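Local coordinates for 177aa long hypothetical protein (Pyrococcus horikoshii, PDB 2CQZ), which probably hydrolyses 2'-deoxyribonucleoside 5'-phosphates to the deoxyribonucleoside and phosphate, as a metal-dependent homodimeric 5'-deoxynucleotidase of the HD-domain family, at residues V46-I58 / L159-S171. Sequence-based numbering, arbitrary orientation.
Sequences VLADVLEKRGKRI and LELSKYLEDILNS
NH2 of R54 donates to OD2 of D167 at 2.8 Å, and NH1 of the same guanidinium donates to OD1 at 3.1 Å, closing an end-on, two-nitrogen salt bridge. Both oxygens lie near the guanidinium plane, but the carboxylate is turned 48° against it, and OD2 is met from above its own plane. NH1 also comes close to the backbone O of Y164, but at 2.5 Å, too short to be taken at face value. The arm of R54 runs extended from CG to NE, and CG1 of V50 lies over one face of the guanidinium, while the paired bonds to D167 help to set its turn. A leucine in place of D167 would probably leave the R54 guanidinium without this countercharge and freer to swing away from 159-171. Farther along, K56 lays its aliphatic chain across the Y164 ring: CB sits almost on the ring normal, 4.0 Å from the centroid, in a CH-pi contact. The bend of the K56 chain at chi2 (56°) carries CD on toward the Y164 hydroxyl, while CE meets CD1 of L161. Alongside the salt bridge and the K56-Y164 contact, L51 forks into an apolar layer, CD2 against CB of Y164 (3.6 Å) and CD2 of L165, CD1 against L161. L47 continues the layer, its CD2 touching CD1 of I168 at 4.0 Å as well as L165. L47 and L161 both also rest on L122 of helix 118-140. The contact thus fastens the C-terminal end of helix 33-53 and the following loop to the 3-10 turn and start of helix 166-173, within the all-helical HD-domain fold and away from its nickel site.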
ATOM      1  N   VAL A  46       4.268 -27.547  14.165  1.00 33.49           N
ATOM      2  CA  VAL A  46       4.307 -28.638  13.202  1.00 32.49           C
ATOM      3  C   VAL A  46       5.536 -29.537  13.361  1.00 33.30           C
ATOM      4  O   VAL A  46       5.404 -30.766  13.401  1.00 33.93           O
ATOM      5  CB  VAL A  46       4.245 -28.070  11.775  1.00 31.85           C
ATOM      6  CG1 VAL A  46       4.478 -29.165  10.751  1.00 32.36           C
ATOM      7  CG2 VAL A  46       2.880 -27.449  11.557  1.00 34.72           C
ATOM      8  N   LEU A  47       6.721 -28.929  13.446  1.00 33.13           N
ATOM      9  CA  LEU A  47       7.958 -29.695  13.608  1.00 33.56           C
ATOM     10  C   LEU A  47       7.989 -30.430  14.939  1.00 34.37           C
ATOM     11  O   LEU A  47       8.420 -31.576  15.007  1.00 33.78           O
ATOM     12  CB  LEU A  47       9.186 -28.788  13.506  1.00 33.17           C
ATOM     13  CG  LEU A  47       9.489 -28.204  12.125  1.00 34.26           C
ATOM     14  CD1 LEU A  47      10.740 -27.347  12.202  1.00 37.37           C
ATOM     15  CD2 LEU A  47       9.678 -29.326  11.119  1.00 34.68           C
ATOM     16  N   ALA A  48       7.529 -29.772  15.998  1.00 35.48           N
ATOM     17  CA  ALA A  48       7.509 -30.396  17.313  1.00 36.90           C
ATOM     18  C   ALA A  48       6.789 -31.740  17.262  1.00 38.77           C
ATOM     19  O   ALA A  48       7.243 -32.705  17.866  1.00 39.69           O
ATOM     20  CB  ALA A  48       6.839 -29.477  18.318  1.00 37.13           C
ATOM     21  N   ASP A  49       5.668 -31.800  16.546  1.00 40.69           N
ATOM     22  CA  ASP A  49       4.910 -33.040  16.410  1.00 43.59           C
ATOM     23  C   ASP A  49       5.723 -34.078  15.629  1.00 43.67           C
ATOM     24  O   ASP A  49       5.744 -35.253  15.992  1.00 44.32           O
ATOM     25  CB  ASP A  49       3.575 -32.779  15.700  1.00 44.34           C
ATOM     26  CG  ASP A  49       2.611 -31.950  16.548  1.00 53.98           C
ATOM     27  OD1 ASP A  49       1.557 -31.510  16.023  1.00 58.89           O
ATOM     28  OD2 ASP A  49       2.903 -31.741  17.749  1.00 63.65           O
ATOM     29  N   VAL A  50       6.391 -33.650  14.558  1.00 43.53           N
ATOM     30  CA  VAL A  50       7.199 -34.574  13.777  1.00 43.03           C
ATOM     31  C   VAL A  50       8.270 -35.156  14.687  1.00 43.68           C
ATOM     32  O   VAL A  50       8.477 -36.372  14.714  1.00 44.49           O
ATOM     33  CB  VAL A  50       7.875 -33.871  12.586  1.00 42.52           C
ATOM     34  CG1 VAL A  50       8.866 -34.811  11.916  1.00 43.37           C
ATOM     35  CG2 VAL A  50       6.830 -33.440  11.588  1.00 43.81           C
ATOM     36  N   LEU A  51       8.941 -34.282  15.439  1.00 44.52           N
ATOM     37  CA  LEU A  51       9.986 -34.702  16.367  1.00 45.62           C
ATOM     38  C   LEU A  51       9.418 -35.664  17.407  1.00 46.55           C
ATOM     39  O   LEU A  51      10.090 -36.615  17.798  1.00 47.57           O
ATOM     40  CB  LEU A  51      10.618 -33.482  17.058  1.00 45.04           C
ATOM     41  CG  LEU A  51      11.452 -32.560  16.156  1.00 44.31           C
ATOM     42  CD1 LEU A  51      12.000 -31.391  16.954  1.00 42.54           C
ATOM     43  CD2 LEU A  51      12.597 -33.357  15.537  1.00 45.35           C
ATOM     44  N   GLU A  52       8.186 -35.426  17.854  1.00 47.22           N
ATOM     45  CA  GLU A  52       7.566 -36.322  18.834  1.00 49.31           C
ATOM     46  C   GLU A  52       7.407 -37.728  18.255  1.00 48.84           C
ATOM     47  O   GLU A  52       7.752 -38.708  18.911  1.00 49.40           O
ATOM     48  CB  GLU A  52       6.174 -35.835  19.272  1.00 50.00           C
ATOM     49  CG  GLU A  52       6.121 -34.462  19.952  1.00 57.58           C
ATOM     50  CD  GLU A  52       4.736 -34.165  20.541  1.00 66.18           C
ATOM     51  OE1 GLU A  52       3.732 -34.744  20.047  1.00 72.24           O
ATOM     52  OE2 GLU A  52       4.642 -33.344  21.486  1.00 63.90           O
ATOM     53  N   LYS A  53       6.873 -37.847  17.041  1.00 48.66           N
ATOM     54  CA  LYS A  53       6.715 -39.183  16.458  1.00 48.76           C
ATOM     55  C   LYS A  53       8.056 -39.807  16.086  1.00 48.00           C
ATOM     56  O   LYS A  53       8.096 -40.966  15.664  1.00 48.57           O
ATOM     57  CB  LYS A  53       5.922 -39.189  15.153  1.00 49.03           C
ATOM     58  CG  LYS A  53       4.710 -38.280  15.008  1.00 51.19           C
ATOM     59  CD  LYS A  53       4.126 -38.506  13.579  1.00 53.76           C
ATOM     60  CE  LYS A  53       3.148 -37.401  13.182  1.00 56.14           C
ATOM     61  NZ  LYS A  53       3.821 -36.254  12.477  1.00 53.92           N
ATOM     62  N   ARG A  54       9.143 -39.049  16.177  1.00 46.76           N
ATOM     63  CA  ARG A  54      10.427 -39.618  15.807  1.00 45.92           C
ATOM     64  C   ARG A  54      11.340 -39.912  16.985  1.00 45.18           C
ATOM     65  O   ARG A  54      12.555 -40.016  16.822  1.00 43.73           O
ATOM     66  CB  ARG A  54      11.130 -38.721  14.791  1.00 45.34           C
ATOM     67  CG  ARG A  54      10.431 -38.721  13.438  1.00 46.49           C
ATOM     68  CD  ARG A  54      11.179 -37.904  12.395  1.00 46.15           C
ATOM     69  NE  ARG A  54      10.470 -37.907  11.119  1.00 47.45           N
ATOM     70  CZ  ARG A  54      10.823 -37.186  10.059  1.00 47.65           C
ATOM     71  NH1 ARG A  54      11.890 -36.395  10.115  1.00 49.06           N
ATOM     72  NH2 ARG A  54      10.111 -37.258   8.940  1.00 41.83           N
ATOM     73  N   GLY A  55      10.755 -40.067  18.167  1.00 45.22           N
ATOM     74  CA  GLY A  55      11.559 -40.375  19.334  1.00 46.03           C
ATOM     75  C   GLY A  55      12.208 -39.185  20.017  1.00 46.60           C
ATOM     76  O   GLY A  55      12.606 -39.276  21.181  1.00 47.00           O
ATOM     77  N   LYS A  56      12.334 -38.065  19.315  1.00 46.74           N
ATOM     78  CA  LYS A  56      12.946 -36.897  19.933  1.00 46.82           C
ATOM     79  C   LYS A  56      11.896 -36.145  20.763  1.00 47.43           C
ATOM     80  O   LYS A  56      10.979 -35.537  20.211  1.00 46.63           O
ATOM     81  CB  LYS A  56      13.541 -35.987  18.856  1.00 46.17           C
ATOM     82  CG  LYS A  56      14.316 -34.804  19.407  1.00 46.91           C
ATOM     83  CD  LYS A  56      15.436 -35.242  20.342  1.00 46.21           C
ATOM     84  CE  LYS A  56      16.300 -34.045  20.737  1.00 46.75           C
ATOM     85  NZ  LYS A  56      17.366 -34.363  21.725  1.00 43.16           N
ATOM     86  N   ARG A  57      12.026 -36.208  22.089  1.00 48.24           N
ATOM     87  CA  ARG A  57      11.076 -35.533  22.975  1.00 48.91           C
ATOM     88  C   ARG A  57      11.407 -34.051  23.109  1.00 47.25           C
ATOM     89  O   ARG A  57      12.561 -33.686  23.310  1.00 47.40           O
ATOM     90  CB  ARG A  57      11.075 -36.160  24.372  1.00 50.48           C
ATOM     91  CG  ARG A  57       9.788 -35.908  25.193  1.00 54.50           C
ATOM     92  CD  ARG A  57       8.988 -34.691  24.743  1.00 60.00           C
ATOM     93  NE  ARG A  57       8.000 -34.282  25.733  1.00 62.75           N
ATOM     94  CZ  ARG A  57       8.319 -33.778  26.923  1.00 64.84           C
ATOM     95  NH1 ARG A  57       9.598 -33.637  27.272  1.00 63.69           N
ATOM     96  NH2 ARG A  57       7.361 -33.351  27.742  1.00 65.39           N
ATOM     97  N   ILE A  58      10.391 -33.200  22.985  1.00 45.32           N
ATOM     98  CA  ILE A  58      10.570 -31.752  23.098  1.00 43.35           C
ATOM     99  C   ILE A  58       9.656 -31.164  24.180  1.00 41.00           C
ATOM    100  O   ILE A  58       8.576 -31.695  24.447  1.00 41.67           O
ATOM    101  CB  ILE A  58      10.230 -31.036  21.756  1.00 44.24           C
ATOM    102  CG1 ILE A  58      11.238 -31.454  20.669  1.00 44.36           C
ATOM    103  CG2 ILE A  58      10.062 -29.515  21.999  1.00 43.86           C
ATOM    104  CD1 ILE A  58      12.397 -30.487  20.380  1.00 47.10           C
ATOM    105  N   LEU A 159      22.989 -27.556  12.845  1.00 46.42           N
ATOM    106  CA  LEU A 159      22.369 -27.771  14.143  1.00 44.96           C
ATOM    107  C   LEU A 159      22.063 -29.248  14.343  1.00 44.62           C
ATOM    108  O   LEU A 159      21.504 -29.907  13.466  1.00 44.17           O
ATOM    109  CB  LEU A 159      21.090 -26.926  14.258  1.00 44.00           C
ATOM    110  CG  LEU A 159      21.248 -25.403  14.098  1.00 42.61           C
ATOM    111  CD1 LEU A 159      19.887 -24.719  14.188  1.00 37.99           C
ATOM    112  CD2 LEU A 159      22.173 -24.867  15.173  1.00 42.97           C
ATOM    113  N   GLU A 160      22.442 -29.771  15.502  1.00 44.02           N
ATOM    114  CA  GLU A 160      22.215 -31.179  15.804  1.00 44.00           C
ATOM    115  C   GLU A 160      20.808 -31.638  15.499  1.00 42.15           C
ATOM    116  O   GLU A 160      20.606 -32.632  14.802  1.00 42.15           O
ATOM    117  CB  GLU A 160      22.471 -31.462  17.272  1.00 45.21           C
ATOM    118  CG  GLU A 160      23.905 -31.418  17.697  1.00 50.13           C
ATOM    119  CD  GLU A 160      24.029 -31.716  19.173  1.00 54.85           C
ATOM    120  OE1 GLU A 160      23.791 -30.792  19.990  1.00 55.60           O
ATOM    121  OE2 GLU A 160      24.334 -32.882  19.512  1.00 52.55           O
ATOM    122  N   LEU A 161      19.842 -30.918  16.057  1.00 40.99           N
ATOM    123  CA  LEU A 161      18.432 -31.243  15.891  1.00 40.23           C
ATOM    124  C   LEU A 161      17.992 -31.500  14.451  1.00 40.56           C
ATOM    125  O   LEU A 161      17.065 -32.279  14.230  1.00 40.91           O
ATOM    126  CB  LEU A 161      17.568 -30.133  16.496  1.00 40.27           C
ATOM    127  CG  LEU A 161      16.090 -30.471  16.674  1.00 37.65           C
ATOM    128  CD1 LEU A 161      15.955 -31.674  17.593  1.00 37.56           C
ATOM    129  CD2 LEU A 161      15.362 -29.276  17.255  1.00 35.69           C
ATOM    130  N   SER A 162      18.651 -30.864  13.482  1.00 40.14           N
ATOM    131  CA  SER A 162      18.293 -31.031  12.069  1.00 41.02           C
ATOM    132  C   SER A 162      18.383 -32.488  11.620  1.00 41.74           C
ATOM    133  O   SER A 162      17.662 -32.925  10.718  1.00 41.68           O
ATOM    134  CB  SER A 162      19.182 -30.157  11.182  1.00 40.30           C
ATOM    135  OG  SER A 162      20.519 -30.603  11.209  1.00 37.68           O
ATOM    136  N   LYS A 163      19.283 -33.222  12.264  1.00 42.88           N
ATOM    137  CA  LYS A 163      19.496 -34.638  12.012  1.00 43.97           C
ATOM    138  C   LYS A 163      18.151 -35.382  11.897  1.00 44.04           C
ATOM    139  O   LYS A 163      18.000 -36.293  11.078  1.00 42.98           O
ATOM    140  CB  LYS A 163      20.342 -35.204  13.161  1.00 44.74           C
ATOM    141  CG  LYS A 163      19.888 -36.557  13.689  1.00 49.89           C
ATOM    142  CD  LYS A 163      20.614 -36.962  14.976  1.00 56.51           C
ATOM    143  CE  LYS A 163      20.089 -38.311  15.482  1.00 61.63           C
ATOM    144  NZ  LYS A 163      20.811 -38.838  16.676  1.00 65.19           N
ATOM    145  N   TYR A 164      17.177 -34.987  12.717  1.00 44.50           N
ATOM    146  CA  TYR A 164      15.850 -35.606  12.711  1.00 44.77           C
ATOM    147  C   TYR A 164      14.918 -35.041  11.634  1.00 45.81           C
ATOM    148  O   TYR A 164      13.794 -35.530  11.476  1.00 45.27           O
ATOM    149  CB  TYR A 164      15.176 -35.405  14.065  1.00 44.76           C
ATOM    150  CG  TYR A 164      15.911 -36.006  15.234  1.00 46.01           C
ATOM    151  CD1 TYR A 164      15.706 -37.336  15.604  1.00 48.40           C
ATOM    152  CD2 TYR A 164      16.792 -35.236  15.988  1.00 46.06           C
ATOM    153  CE1 TYR A 164      16.361 -37.885  16.709  1.00 50.94           C
ATOM    154  CE2 TYR A 164      17.456 -35.768  17.092  1.00 48.96           C
ATOM    155  CZ  TYR A 164      17.235 -37.092  17.451  1.00 52.22           C
ATOM    156  OH  TYR A 164      17.862 -37.609  18.569  1.00 54.01           O
ATOM    157  N   LEU A 165      15.382 -34.028  10.896  1.00 46.25           N
ATOM    158  CA  LEU A 165      14.556 -33.374   9.873  1.00 45.88           C
ATOM    159  C   LEU A 165      15.110 -33.330   8.456  1.00 46.38           C
ATOM    160  O   LEU A 165      14.637 -32.547   7.627  1.00 46.74           O
ATOM    161  CB  LEU A 165      14.271 -31.942  10.302  1.00 45.39           C
ATOM    162  CG  LEU A 165      13.771 -31.750  11.728  1.00 45.71           C
ATOM    163  CD1 LEU A 165      13.835 -30.280  12.063  1.00 46.28           C
ATOM    164  CD2 LEU A 165      12.359 -32.298  11.860  1.00 45.20           C
ATOM    165  N   GLU A 166      16.120 -34.141   8.176  1.00 47.19           N
ATOM    166  CA  GLU A 166      16.737 -34.177   6.846  1.00 48.82           C
ATOM    167  C   GLU A 166      15.739 -34.224   5.664  1.00 48.39           C
ATOM    168  O   GLU A 166      15.801 -33.407   4.727  1.00 47.50           O
ATOM    169  CB  GLU A 166      17.676 -35.385   6.782  1.00 48.45           C
ATOM    170  CG  GLU A 166      17.967 -35.893   5.378  1.00 52.96           C
ATOM    171  CD  GLU A 166      18.630 -37.261   5.381  1.00 57.87           C
ATOM    172  OE1 GLU A 166      18.605 -37.932   6.438  1.00 59.42           O
ATOM    173  OE2 GLU A 166      19.166 -37.675   4.326  1.00 59.09           O
ATOM    174  N   ASP A 167      14.818 -35.181   5.717  1.00 47.66           N
ATOM    175  CA  ASP A 167      13.828 -35.344   4.664  1.00 47.34           C
ATOM    176  C   ASP A 167      13.123 -34.032   4.352  1.00 46.43           C
ATOM    177  O   ASP A 167      12.938 -33.665   3.185  1.00 46.71           O
ATOM    178  CB  ASP A 167      12.797 -36.397   5.073  1.00 47.77           C
ATOM    179  CG  ASP A 167      12.039 -36.015   6.341  1.00 52.38           C
ATOM    180  OD1 ASP A 167      12.674 -35.475   7.271  1.00 56.74           O
ATOM    181  OD2 ASP A 167      10.814 -36.267   6.415  1.00 55.53           O
ATOM    182  N   ILE A 168      12.718 -33.330   5.402  1.00 44.52           N
ATOM    183  CA  ILE A 168      12.021 -32.063   5.251  1.00 42.46           C
ATOM    184  C   ILE A 168      12.911 -30.976   4.643  1.00 42.13           C
ATOM    185  O   ILE A 168      12.493 -30.251   3.741  1.00 39.90           O
ATOM    186  CB  ILE A 168      11.494 -31.586   6.613  1.00 42.57           C
ATOM    187  CG1 ILE A 168      10.523 -32.629   7.176  1.00 41.71           C
ATOM    188  CG2 ILE A 168      10.837 -30.232   6.466  1.00 41.53           C
ATOM    189  CD1 ILE A 168      10.073 -32.356   8.590  1.00 43.17           C
ATOM    190  N   LEU A 169      14.140 -30.864   5.140  1.00 42.70           N
ATOM    191  CA  LEU A 169      15.069 -29.863   4.627  1.00 43.65           C
ATOM    192  C   LEU A 169      15.334 -30.110   3.146  1.00 43.29           C
ATOM    193  O   LEU A 169      15.636 -29.188   2.398  1.00 42.17           O
ATOM    194  CB  LEU A 169      16.379 -29.913   5.409  1.00 43.74           C
ATOM    195  CG  LEU A 169      16.213 -29.721   6.914  1.00 45.41           C
ATOM    196  CD1 LEU A 169      17.588 -29.761   7.585  1.00 45.92           C
ATOM    197  CD2 LEU A 169      15.515 -28.387   7.180  1.00 45.53           C
ATOM    198  N   ASN A 170      15.217 -31.367   2.734  1.00 44.76           N
ATOM    199  CA  ASN A 170      15.432 -31.742   1.344  1.00 46.35           C
ATOM    200  C   ASN A 170      14.271 -31.263   0.482  1.00 46.10           C
ATOM    201  O   ASN A 170      14.473 -30.755  -0.625  1.00 46.09           O
ATOM    202  CB  ASN A 170      15.598 -33.258   1.239  1.00 47.55           C
ATOM    203  CG  ASN A 170      17.007 -33.706   1.599  1.00 52.02           C
ATOM    204  OD1 ASN A 170      17.693 -33.066   2.413  1.00 55.85           O
ATOM    205  ND2 ASN A 170      17.448 -34.814   1.001  1.00 54.98           N
ATOM    206  N   SER A 171      13.056 -31.413   0.998  1.00 45.07           N
ATOM    207  CA  SER A 171      11.869 -30.959   0.279  1.00 45.01           C
ATOM    208  C   SER A 171      11.919 -29.442   0.117  1.00 44.40           C
ATOM    209  O   SER A 171      11.440 -28.901  -0.878  1.00 43.17           O
ATOM    210  CB  SER A 171      10.599 -31.342   1.044  1.00 45.93           C
ATOM    211  OG  SER A 171      10.511 -32.748   1.217  1.00 46.51           O
TER